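Local coordinates for TraM protein (Plasmid R64, PDB 3WZ3), which is probably a DotI-like component of an inner-membrane complex of the R64 type IVB secretion system, the chain here being its periplasmic fragment, at residues Gln16-Ala21 with Phe114-Gln119; Phe22-Val27 with Ser31-Leu36; Asn50-Gln53 with Ile57-Thr60; Glu59-Glu64 with Met98-Gln103. All blocks are in the same frame, centred on the assembly; numbering follows the deposited sequence. Where two conformers were deposited one is given.

The chain starts with helix 7-22, whose last turns carry the first half of contact 1. This contact closes only when strand 110-120 returns 93 residues later, and the other three nest inside its loop. Contact 2 comes first, folding the linker of residues 22-27 back onto helix 29-35. Contact 3 then joins the end of helix 42-54 to the start of helix 57-64. On that second helix contact 4 opens, sharing Glu-59 and Thr-60 with contact 3, and it closes on strand 88-101. No loops cross. Contacts 1 and 4 tie helices to neighbouring strands of one antiparallel sheet, while contact 2 joins a linker to helix 29-35 and contact 3 joins two successive helices.

Contact 1 of 4, residues Gln16-Ala21 with Phe114-Gln119; sequences QALATA and FEITIQ
Leu-18 packs against Phe-114 and Ile-116 in a buried, wholly apolar contact that presses helix 7-22 onto the antiparallel sheet, near the centre of the chain. One leucine serves two residues of strand 110-120. Its CD2 methyl comes at a slant to the CG-CD2 part of the phenylalanine ring, where it lies 4.0 Å from CD2 of Phe-114 and slightly farther from CG of the same ring. The other branch of the leucine goes to the isoleucine, with CD1 of Leu-18 4.3 Å from CG1 of Ile-116, a looser approach.

Phe-114 and Ile-116 are two apart on an extended strand and so direct their side chains to the same side, toward the helix, while Glu-115 between them points away and forms a salt bridge with Arg-138. A forked side chain suits the helix position, since each methyl can settle on a different neighbour. The first torsion of Leu-18 (chi1 -74°) sets CG beside its backbone N and opposite the carbonyl carbon, with the fork reaching across to the strand. Next to it in sequence, Ala-17, whose single methyl lets the helix come close, touches Ile-132 of strand 130-139.

Met-135 of strand 130-139 touches both Leu-18 and Ile-116, and the ring of Phe-114 also meets that of Phe-22. The two segments share no hydrogen bond, which implies that they are held together here by hydrophobic burial and fit of shape.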
loop_
_atom_site.group_PDB
_atom_site.type_symbol
_atom_site.label_atom_id
_atom_site.label_comp_id
_atom_site.label_asym_id
_atom_site.label_seq_id
_atom_site.Cartn_x
_atom_site.Cartn_y
_atom_site.Cartn_z
ATOM N N GLN A 16 -2.343 0.251 7.588
ATOM C CA GLN A 16 -1.164 -0.515 8.009
ATOM C C GLN A 16 -0.367 -0.977 6.791
ATOM O O GLN A 16 0.867 -0.877 6.770
ATOM C CB GLN A 16 -1.586 -1.693 8.891
ATOM C CG GLN A 16 -2.220 -1.235 10.206
ATOM C CD GLN A 16 -3.077 -2.303 10.893
ATOM O OE1 GLN A 16 -3.131 -3.456 10.458
ATOM N NE2 GLN A 16 -3.768 -1.908 11.964
ATOM N N ALA A 17 -1.059 -1.471 5.767
ATOM C CA ALA A 17 -0.394 -1.881 4.538
ATOM C C ALA A 17 0.345 -0.731 3.883
ATOM O O ALA A 17 1.478 -0.905 3.438
ATOM C CB ALA A 17 -1.388 -2.502 3.553
ATOM N N LEU A 18 -0.288 0.438 3.791
ATOM C CA LEU A 18 0.379 1.588 3.186
ATOM C C LEU A 18 1.617 1.999 3.972
ATOM O O LEU A 18 2.644 2.351 3.383
ATOM C CB LEU A 18 -0.583 2.785 3.079
ATOM C CG LEU A 18 -1.601 2.593 1.964
ATOM C CD1 LEU A 18 -2.750 3.599 2.096
ATOM C CD2 LEU A 18 -0.926 2.790 0.618
ATOM N N ALA A 19 1.531 1.967 5.297
ATOM C CA ALA A 19 2.695 2.320 6.117
ATOM C C ALA A 19 3.873 1.406 5.810
ATOM O O ALA A 19 5.015 1.854 5.627
ATOM C CB ALA A 19 2.360 2.262 7.605
ATOM N N THR A 20 3.615 0.110 5.766
ATOM C CA THR A 20 4.662 -0.852 5.463
ATOM C C THR A 20 5.154 -0.725 4.027
ATOM O O THR A 20 6.357 -0.836 3.756
ATOM C CB THR A 20 4.155 -2.288 5.703
ATOM O OG1 THR A 20 3.653 -2.384 7.037
ATOM C CG2 THR A 20 5.294 -3.293 5.523
ATOM N N ALA A 21 4.234 -0.487 3.092
ATOM C CA ALA A 21 4.580 -0.485 1.685
ATOM C C ALA A 21 5.541 0.634 1.303
ATOM O O ALA A 21 6.364 0.466 0.405
ATOM C CB ALA A 21 3.316 -0.388 0.840
ATOM N N PHE A 114 -4.025 7.549 -2.334
ATOM C CA PHE A 114 -4.115 6.152 -2.748
ATOM C C PHE A 114 -5.502 5.567 -2.595
ATOM O O PHE A 114 -6.122 5.706 -1.540
ATOM C CB PHE A 114 -3.151 5.293 -1.942
ATOM C CG PHE A 114 -1.759 5.277 -2.486
ATOM C CD1 PHE A 114 -0.930 6.373 -2.343
ATOM C CD2 PHE A 114 -1.285 4.165 -3.155
ATOM C CE1 PHE A 114 0.361 6.358 -2.845
ATOM C CE2 PHE A 114 0.006 4.141 -3.674
ATOM C CZ PHE A 114 0.827 5.244 -3.521
ATOM N N GLU A 115 -5.975 4.915 -3.637
ATOM C CA GLU A 115 -7.222 4.151 -3.551
ATOM C C GLU A 115 -6.870 2.681 -3.402
ATOM O O GLU A 115 -6.050 2.155 -4.161
ATOM C CB GLU A 115 -8.093 4.378 -4.780
ATOM C CG GLU A 115 -9.411 3.626 -4.702
ATOM C CD GLU A 115 -10.231 3.836 -5.924
ATOM O OE1 GLU A 115 -10.693 2.835 -6.522
ATOM O OE2 GLU A 115 -10.394 5.011 -6.321
ATOM N N ILE A 116 -7.483 2.036 -2.421
ATOM C CA ILE A 116 -7.226 0.660 -2.051
ATOM C C ILE A 116 -8.566 -0.070 -1.999
ATOM O O ILE A 116 -9.475 0.382 -1.300
ATOM C CB ILE A 116 -6.611 0.636 -0.619
ATOM C CG1 ILE A 116 -5.315 1.451 -0.593
ATOM C CG2 ILE A 116 -6.388 -0.789 -0.137
ATOM C CD1 ILE A 116 -4.300 0.873 -1.459
ATOM N N THR A 117 -8.720 -1.162 -2.740
ATOM C CA THR A 117 -9.877 -2.027 -2.561
ATOM C C THR A 117 -9.433 -3.299 -1.852
ATOM O O THR A 117 -8.515 -4.001 -2.317
ATOM C CB THR A 117 -10.598 -2.370 -3.858
ATOM O OG1 THR A 117 -11.162 -1.177 -4.423
ATOM C CG2 THR A 117 -11.757 -3.315 -3.568
ATOM N N ILE A 118 -10.063 -3.562 -0.717
ATOM C CA ILE A 118 -9.773 -4.708 0.131
ATOM C C ILE A 118 -10.917 -5.688 -0.023
ATOM O O ILE A 118 -12.091 -5.293 0.041
ATOM C CB ILE A 118 -9.663 -4.275 1.593
ATOM C CG1 ILE A 118 -8.458 -3.358 1.763
ATOM C CG2 ILE A 118 -9.533 -5.503 2.513
ATOM C CD1 ILE A 118 -8.422 -2.617 3.084
ATOM N N GLN A 119 -10.606 -6.956 -0.259
ATOM C CA GLN A 119 -11.642 -7.984 -0.315
ATOM C C GLN A 119 -11.458 -9.004 0.801
ATOM O O GLN A 119 -10.354 -9.218 1.285
ATOM C CB GLN A 119 -11.648 -8.701 -1.672
ATOM C CG GLN A 119 -10.386 -9.528 -1.943
ATOM C CD GLN A 119 -10.345 -10.076 -3.366
ATOM O OE1 GLN A 119 -11.245 -9.826 -4.172
ATOM N NE2 GLN A 119 -9.304 -10.826 -3.682
#

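Contact 2 of 4, residues Phe22-Val27 with Ser31-Leu36; sequences FNLDFV and SQISSL
Asn-23 faces Gln-32 through its backbone: O of Asn-23 is 3.6 Å from NE2 of Gln-32, and a water joins them. The water accepts from NE2 of Gln-32 at 3.2 Å and makes a weak bond to the carbonyl of Asn-23. The asparagine's own amide is turned to other partners, its ND2 giving to the O of Ala-19 and its OD1 accepting from the N of Ala-70.

Leu-24 supplies the apolar part. Its CD2 lies 4.0 Å from CB of Gln-32 and 4.1 Å from CG1 of Ile-33, and the leucine and isoleucine cross at about a right angle. Both are branched aliphatics, suited to packing beside the polar link made by Gln-32.

At Asp-25 comes the directional bond: N of Asp-25 donates to OE1 of Gln-32 at 2.8 Å, nearly straight at 171°, reaching a lone pair of OE1 in the plane of the Gln-32 amide. Glutamine is apt here because one amide both accepts from a backbone N-H and donates to the water. Its chain runs extended beyond CG, and the twist of the amide (chi3 -58°) presents OE1 to the linker. The carboxylate of Asp-25 faces forward along the chain, where OD1 receives N of Val-27 at 2.8 Å from well out of the carboxylate plane, an Asx turn, and also N of His-28.

Thus the linker is stitched to helix 29-35 on one side and to strand 67-82 on the other, where Leu-24 pairs with Leu-68 through the backbone; Leu-24 and Ile-33 also both rest on Tyr-48 of helix 42-54.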
loop_
_atom_site.group_PDB
_atom_site.type_symbol
_atom_site.label_atom_id
_atom_site.label_comp_id
_atom_site.label_asym_id
_atom_site.label_seq_id
_atom_site.Cartn_x
_atom_site.Cartn_y
_atom_site.Cartn_z
ATOM N N PHE A 22 5.433 1.775 1.981
ATOM C CA PHE A 22 6.161 2.958 1.544
ATOM C C PHE A 22 7.162 3.505 2.556
ATOM O O PHE A 22 7.658 4.607 2.402
ATOM C CB PHE A 22 5.189 4.032 1.040
ATOM C CG PHE A 22 4.436 3.604 -0.185
ATOM C CD1 PHE A 22 5.096 3.415 -1.385
ATOM C CD2 PHE A 22 3.085 3.358 -0.123
ATOM C CE1 PHE A 22 4.401 2.983 -2.519
ATOM C CE2 PHE A 22 2.384 2.938 -1.245
ATOM C CZ PHE A 22 3.050 2.751 -2.447
ATOM N N ASN A 23 7.500 2.688 3.548
ATOM C CA ASN A 23 8.660 2.928 4.405
ATOM C C ASN A 23 9.689 1.835 4.189
ATOM O O ASN A 23 9.573 0.746 4.731
ATOM C CB ASN A 23 8.231 3.057 5.862
ATOM C CG ASN A 23 7.506 4.370 6.113
ATOM O OD1 ASN A 23 8.136 5.402 6.329
ATOM N ND2 ASN A 23 6.183 4.342 6.053
ATOM N N LEU A 24 10.676 2.145 3.357
ATOM C CA LEU A 24 11.616 1.153 2.855
ATOM C C LEU A 24 13.040 1.574 3.163
ATOM O O LEU A 24 13.404 2.756 3.085
ATOM C CB LEU A 24 11.457 0.997 1.346
ATOM C CG LEU A 24 10.083 0.538 0.849
ATOM C CD1 LEU A 24 10.088 0.561 -0.677
ATOM C CD2 LEU A 24 9.681 -0.845 1.381
ATOM N N ASP A 25 13.849 0.578 3.492
ATOM C CA ASP A 25 15.238 0.798 3.877
ATOM C C ASP A 25 16.169 0.514 2.696
ATOM O O ASP A 25 15.968 -0.460 1.969
ATOM C CB ASP A 25 15.560 -0.159 5.014
ATOM C CG ASP A 25 16.957 -0.002 5.525
ATOM O OD1 ASP A 25 17.848 -0.702 5.005
ATOM O OD2 ASP A 25 17.154 0.806 6.461
ATOM N N PHE A 26 17.211 1.332 2.511
ATOM C CA PHE A 26 18.057 1.152 1.322
ATOM C C PHE A 26 18.806 -0.183 1.275
ATOM O O PHE A 26 19.196 -0.630 0.194
ATOM C CB PHE A 26 19.013 2.329 1.087
ATOM C CG PHE A 26 20.241 2.313 1.956
ATOM C CD1 PHE A 26 20.208 2.841 3.238
ATOM C CD2 PHE A 26 21.435 1.802 1.481
ATOM C CE1 PHE A 26 21.348 2.840 4.042
ATOM C CE2 PHE A 26 22.569 1.805 2.274
ATOM C CZ PHE A 26 22.523 2.322 3.553
ATOM N N VAL A 27 18.980 -0.820 2.436
ATOM C CA VAL A 27 19.600 -2.136 2.484
ATOM C C VAL A 27 18.559 -3.252 2.355
ATOM O O VAL A 27 18.734 -4.171 1.554
ATOM C CB VAL A 27 20.427 -2.327 3.778
ATOM C CG1 VAL A 27 21.011 -3.747 3.833
ATOM C CG2 VAL A 27 21.556 -1.286 3.842
ATOM N N SER A 31 13.519 -7.330 0.882
ATOM C CA SER A 31 12.949 -8.233 1.858
ATOM C C SER A 31 11.678 -7.620 2.469
ATOM O O SER A 31 10.691 -8.313 2.727
ATOM C CB SER A 31 13.983 -8.531 2.956
ATOM O OG SER A 31 15.199 -9.021 2.395
ATOM N N GLN A 32 11.697 -6.309 2.670
ATOM C CA GLN A 32 10.494 -5.629 3.138
ATOM C C GLN A 32 9.369 -5.800 2.138
ATOM O O GLN A 32 8.238 -6.125 2.515
ATOM C CB GLN A 32 10.773 -4.152 3.388
ATOM C CG GLN A 32 11.725 -3.902 4.600
ATOM C CD GLN A 32 12.196 -2.463 4.660
ATOM O OE1 GLN A 32 12.797 -1.954 3.709
ATOM N NE2 GLN A 32 11.919 -1.782 5.785
ATOM N N ILE A 33 9.677 -5.592 0.863
ATOM C CA ILE A 33 8.651 -5.718 -0.183
ATOM C C ILE A 33 8.078 -7.135 -0.278
ATOM O O ILE A 33 6.847 -7.320 -0.256
ATOM C CB ILE A 33 9.209 -5.232 -1.526
ATOM C CG1 ILE A 33 9.348 -3.714 -1.500
ATOM C CG2 ILE A 33 8.302 -5.682 -2.668
ATOM C CD1 ILE A 33 10.213 -3.111 -2.618
ATOM N N SER A 34 8.916 -8.159 -0.333
ATOM C CA SER A 34 8.419 -9.528 -0.418
ATOM C C SER A 34 7.567 -9.898 0.793
ATOM O O SER A 34 6.587 -10.625 0.667
ATOM C CB SER A 34 9.539 -10.562 -0.667
ATOM O OG SER A 34 10.416 -10.731 0.435
ATOM N N SER A 35 7.930 -9.375 1.963
ATOM C CA SER A 35 7.208 -9.667 3.201
ATOM C C SER A 35 5.804 -9.066 3.207
ATOM O O SER A 35 4.985 -9.448 4.025
ATOM C CB SER A 35 8.000 -9.134 4.405
ATOM O OG SER A 35 7.789 -7.737 4.565
ATOM N N LEU A 36 5.521 -8.142 2.286
ATOM C CA LEU A 36 4.212 -7.480 2.222
ATOM C C LEU A 36 3.202 -8.263 1.389
ATOM O O LEU A 36 1.997 -7.985 1.404
ATOM C CB LEU A 36 4.373 -6.089 1.607
ATOM C CG LEU A 36 3.793 -4.895 2.376
ATOM C CD1 LEU A 36 3.663 -3.706 1.464
ATOM C CD2 LEU A 36 2.449 -5.226 3.004
HETATM O O HOH W 1 12.486 1.272 6.471
#

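Contact 3 of 4, residues Asn50-Gln53 with Ile57-Thr60; sequences NALQ and ILET
Leu-52 and Ile-57 are joined first by a backbone hydrogen bond. N of Ile-57 donates to O of Leu-52 at 3.0 Å, and the N-H points almost straight at its acceptor (173°), although it meets the carbonyl from 30° outside its plane. The bond is useful to both partners: the first N-H groups of a helix have no carbonyl one turn earlier to bond to, and the carbonyls in the last turn of a helix similarly lack regular amide partners. Here the end of helix 42-54 supplies the acceptor and the start of helix 57-64 the donor.

A bond from a residue to the one five positions earlier, with an apolar pair at the same two positions, resembles the 6→1 link of a Schellman motif; the companion 5→2 bond of such a motif would run from N of Asn-56 to O of Gln-53. The link bridges the short break between the two helices.

The apolar contacts lie along one side of this bond. CD2 of Leu-52 sits 3.9 Å from CG2 of Ile-57, the side chains crossing at about a right angle. With chi1 at -63°, CG2 is anti to the backbone N and meets the leucine. Both branches of the isoleucine lie on the side where the Leu-52 side chain is, CG2 on its methyl and CG1 of Ile-57 3.5 Å from O of Leu-52. More loosely, CD1 of Leu-52 comes within 4.4 Å of CD2 of Leu-58, and Ile-33 of helix 29-35 touches both leucines.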
loop_
_atom_site.group_PDB
_atom_site.type_symbol
_atom_site.label_atom_id
_atom_site.label_comp_id
_atom_site.label_asym_id
_atom_site.label_seq_id
_atom_site.Cartn_x
_atom_site.Cartn_y
_atom_site.Cartn_z
ATOM N N ASN A 50 3.489 -1.050 -9.747
ATOM C CA ASN A 50 3.276 0.104 -10.622
ATOM C C ASN A 50 3.531 1.432 -9.916
ATOM O O ASN A 50 4.155 2.328 -10.509
ATOM C CB ASN A 50 1.865 0.089 -11.217
ATOM C CG ASN A 50 1.681 1.139 -12.310
ATOM O OD1 ASN A 50 2.371 1.110 -13.324
ATOM N ND2 ASN A 50 0.750 2.058 -12.102
ATOM N N ALA A 51 3.049 1.570 -8.679
ATOM C CA ALA A 51 3.249 2.805 -7.919
ATOM C C ALA A 51 4.737 3.061 -7.640
ATOM O O ALA A 51 5.219 4.203 -7.731
ATOM C CB ALA A 51 2.446 2.779 -6.617
ATOM N N LEU A 52 5.475 2.003 -7.308
ATOM C CA LEU A 52 6.908 2.146 -7.098
ATOM C C LEU A 52 7.569 2.608 -8.405
ATOM O O LEU A 52 8.367 3.546 -8.404
ATOM C CB LEU A 52 7.503 0.815 -6.619
ATOM C CG LEU A 52 7.112 0.336 -5.221
ATOM C CD1 LEU A 52 7.565 -1.100 -5.044
ATOM C CD2 LEU A 52 7.702 1.263 -4.155
ATOM N N GLN A 53 7.225 1.974 -9.520
ATOM C CA GLN A 53 7.838 2.331 -10.807
ATOM C C GLN A 53 7.499 3.754 -11.237
ATOM O O GLN A 53 8.338 4.474 -11.816
ATOM C CB GLN A 53 7.422 1.327 -11.874
ATOM C CG GLN A 53 7.851 1.702 -13.280
ATOM C CD GLN A 53 9.344 1.654 -13.475
ATOM O OE1 GLN A 53 10.045 0.883 -12.825
ATOM N NE2 GLN A 53 9.844 2.476 -14.398
ATOM N N ILE A 57 11.083 4.564 -7.698
ATOM C CA ILE A 57 11.569 4.309 -6.339
ATOM C C ILE A 57 12.701 3.303 -6.237
ATOM O O ILE A 57 13.715 3.590 -5.610
ATOM C CB ILE A 57 10.410 3.838 -5.434
ATOM C CG1 ILE A 57 9.357 4.931 -5.317
ATOM C CG2 ILE A 57 10.925 3.376 -4.068
ATOM C CD1 ILE A 57 9.892 6.200 -4.760
ATOM N N LEU A 58 12.530 2.124 -6.823
ATOM C CA LEU A 58 13.493 1.054 -6.610
ATOM C C LEU A 58 14.850 1.409 -7.184
ATOM O O LEU A 58 15.867 1.146 -6.557
ATOM C CB LEU A 58 12.985 -0.260 -7.208
ATOM C CG LEU A 58 11.711 -0.781 -6.548
ATOM C CD1 LEU A 58 11.353 -2.105 -7.201
ATOM C CD2 LEU A 58 11.926 -0.931 -5.060
ATOM N N GLU A 59 14.861 2.005 -8.371
ATOM C CA GLU A 59 16.126 2.386 -8.978
ATOM C C GLU A 59 16.813 3.463 -8.168
ATOM O O GLU A 59 18.028 3.442 -8.016
ATOM C CB GLU A 59 15.929 2.881 -10.413
ATOM C CG GLU A 59 17.214 3.431 -11.014
ATOM C CD GLU A 59 17.029 3.990 -12.412
ATOM O OE1 GLU A 59 16.872 3.183 -13.353
ATOM O OE2 GLU A 59 17.057 5.238 -12.569
ATOM N N THR A 60 16.046 4.409 -7.632
ATOM C CA THR A 60 16.635 5.485 -6.838
ATOM C C THR A 60 17.157 4.964 -5.499
ATOM O O THR A 60 18.247 5.338 -5.060
ATOM C CB THR A 60 15.642 6.634 -6.611
ATOM O OG1 THR A 60 15.168 7.109 -7.877
ATOM C CG2 THR A 60 16.321 7.789 -5.855
#

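Contact 4 of 4, residues Glu59-Glu64 with Met98-Gln103; sequences ETIKKE and MRLVGQ
Leu-100 reaches from its strand to two successive residues of helix 57-64 and uses a different methyl for each. Its CD1 lies 3.8 Å from CG2 of Thr-60, while CD2 of Leu-100 stands 4.0 Å from CG1 of Ile-61. The threonine is approached at a slant and the isoleucine at about a right angle, the two methyls divided between them.

Thr-60 fits this border place because it has one apolar and one polar branch. The methyl, lying anti to the backbone N, goes to the leucine; the hydroxyl OG1 lies beside that N and anti to the carbonyl carbon (chi1 -56°), where it is hydrogen-bonded to O of Asn-56. Ile-61, wholly apolar, is the buried member of the pair, and also packs on Tyr-29.

Farther out, the backbone of Leu-100 is bonded to Lys-107 and its side chain also touches Leu-68 of the adjacent strand, which sets the leucine's position on the sheet. On the outer side of the helix a long, weak ion pair runs from NZ of Lys-63 to OE2 of Glu-59 (3.8 Å), an oxygen also bonded to ND2 of Asn-56. A salt bridge from Glu-64 to Lys-107 ties the helix end to the loop joining strands 88-101 and 110-120.

A short helix laid over one end of an antiparallel sheet through aliphatic side chains is consistent with the helix-on-sheet architecture of the NTF2-like clan.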
loop_
_atom_site.group_PDB
_atom_site.type_symbol
_atom_site.label_atom_id
_atom_site.label_comp_id
_atom_site.label_asym_id
_atom_site.label_seq_id
_atom_site.Cartn_x
_atom_site.Cartn_y
_atom_site.Cartn_z
ATOM N N GLU A 59 14.861 2.005 -8.371
ATOM C CA GLU A 59 16.126 2.386 -8.978
ATOM C C GLU A 59 16.813 3.463 -8.168
ATOM O O GLU A 59 18.028 3.442 -8.016
ATOM C CB GLU A 59 15.929 2.881 -10.413
ATOM C CG GLU A 59 17.214 3.431 -11.014
ATOM C CD GLU A 59 17.029 3.990 -12.412
ATOM O OE1 GLU A 59 16.872 3.183 -13.353
ATOM O OE2 GLU A 59 17.057 5.238 -12.569
ATOM N N THR A 60 16.046 4.409 -7.632
ATOM C CA THR A 60 16.635 5.485 -6.838
ATOM C C THR A 60 17.157 4.964 -5.499
ATOM O O THR A 60 18.247 5.338 -5.060
ATOM C CB THR A 60 15.642 6.634 -6.611
ATOM O OG1 THR A 60 15.168 7.109 -7.877
ATOM C CG2 THR A 60 16.321 7.789 -5.855
ATOM N N ILE A 61 16.394 4.096 -4.845
ATOM C CA ILE A 61 16.854 3.474 -3.610
ATOM C C ILE A 61 18.167 2.743 -3.861
ATOM O O ILE A 61 19.132 2.916 -3.101
ATOM C CB ILE A 61 15.801 2.508 -3.035
ATOM C CG1 ILE A 61 14.629 3.296 -2.445
ATOM C CG2 ILE A 61 16.429 1.646 -1.941
ATOM C CD1 ILE A 61 13.518 2.406 -1.883
ATOM N N LYS A 62 18.215 1.948 -4.922
ATOM C CA LYS A 62 19.408 1.140 -5.198
ATOM C C LYS A 62 20.610 1.986 -5.596
ATOM O O LYS A 62 21.709 1.810 -5.065
ATOM C CB LYS A 62 19.127 0.114 -6.295
ATOM C CG LYS A 62 20.328 -0.759 -6.648
ATOM C CD LYS A 62 19.981 -1.697 -7.790
ATOM C CE LYS A 62 21.154 -2.600 -8.143
ATOM N NZ LYS A 62 22.356 -1.806 -8.526
ATOM N N LYS A 63 20.411 2.903 -6.529
ATOM C CA LYS A 63 21.534 3.671 -7.058
ATOM C C LYS A 63 22.028 4.747 -6.110
ATOM O O LYS A 63 23.241 4.956 -5.989
ATOM C CB LYS A 63 21.172 4.270 -8.414
ATOM C CG LYS A 63 21.144 3.228 -9.515
ATOM C CD LYS A 63 20.628 3.811 -10.818
ATOM C CE LYS A 63 21.405 5.055 -11.218
ATOM N NZ LYS A 63 20.811 5.700 -12.429
ATOM N N GLU A 64 21.105 5.418 -5.426
ATOM C CA GLU A 64 21.462 6.571 -4.599
ATOM C C GLU A 64 21.502 6.295 -3.105
ATOM O O GLU A 64 21.816 7.195 -2.308
ATOM C CB GLU A 64 20.546 7.754 -4.890
ATOM C CG GLU A 64 20.638 8.230 -6.336
ATOM C CD GLU A 64 19.985 9.581 -6.555
ATOM O OE1 GLU A 64 20.250 10.510 -5.764
ATOM O OE2 GLU A 64 19.205 9.712 -7.513
HETATM N N MSE A 98 5.149 11.020 0.655
HETATM C CA MSE A 98 6.366 10.212 0.749
HETATM C C MSE A 98 7.584 10.954 0.248
HETATM O O MSE A 98 7.482 11.899 -0.531
HETATM C CB MSE A 98 6.194 8.873 0.019
HETATM C CG MSE A 98 6.081 8.966 -1.482
HETATM SE SE MSE A 98 5.808 7.212 -2.352
HETATM C CE MSE A 98 3.978 6.905 -1.808
ATOM N N ARG A 99 8.747 10.519 0.703
ATOM C CA ARG A 99 9.971 11.240 0.381
ATOM C C ARG A 99 11.166 10.309 0.377
ATOM O O ARG A 99 11.322 9.502 1.286
ATOM C CB ARG A 99 10.204 12.365 1.398
ATOM C CG ARG A 99 11.324 13.306 0.969
ATOM C CD ARG A 99 11.489 14.444 1.944
ATOM N NE ARG A 99 12.238 15.533 1.326
ATOM C CZ ARG A 99 12.341 16.754 1.836
ATOM N NH1 ARG A 99 11.731 17.051 2.976
ATOM N NH2 ARG A 99 13.050 17.675 1.198
ATOM N N LEU A 100 12.006 10.432 -0.645
ATOM C CA LEU A 100 13.284 9.722 -0.678
ATOM C C LEU A 100 14.316 10.527 0.100
ATOM O O LEU A 100 14.506 11.712 -0.172
ATOM C CB LEU A 100 13.713 9.485 -2.130
ATOM C CG LEU A 100 12.875 8.432 -2.856
ATOM C CD1 LEU A 100 12.962 8.580 -4.387
ATOM C CD2 LEU A 100 13.297 7.040 -2.396
ATOM N N VAL A 101 14.946 9.885 1.078
ATOM C CA VAL A 101 15.855 10.561 1.996
ATOM C C VAL A 101 17.191 9.836 2.074
ATOM O O VAL A 101 17.246 8.657 2.399
ATOM C CB VAL A 101 15.245 10.663 3.402
ATOM C CG1 VAL A 101 16.240 11.289 4.379
ATOM C CG2 VAL A 101 13.953 11.468 3.354
ATOM N N GLY A 102 18.269 10.558 1.786
ATOM C CA GLY A 102 19.602 9.994 1.858
ATOM C C GLY A 102 20.353 10.587 3.032
ATOM O O GLY A 102 19.796 11.380 3.792
ATOM N N GLN A 103 21.619 10.203 3.173
ATOM C CA GLN A 103 22.458 10.712 4.246
ATOM C C GLN A 103 22.814 12.169 4.007
ATOM O O GLN A 103 22.766 12.980 4.928
ATOM C CB GLN A 103 23.736 9.881 4.376
ATOM C CG GLN A 103 23.501 8.410 4.680
ATOM C CD GLN A 103 24.795 7.659 4.932
ATOM O OE1 GLN A 103 25.775 8.231 5.415
ATOM N NE2 GLN A 103 24.808 6.369 4.598
#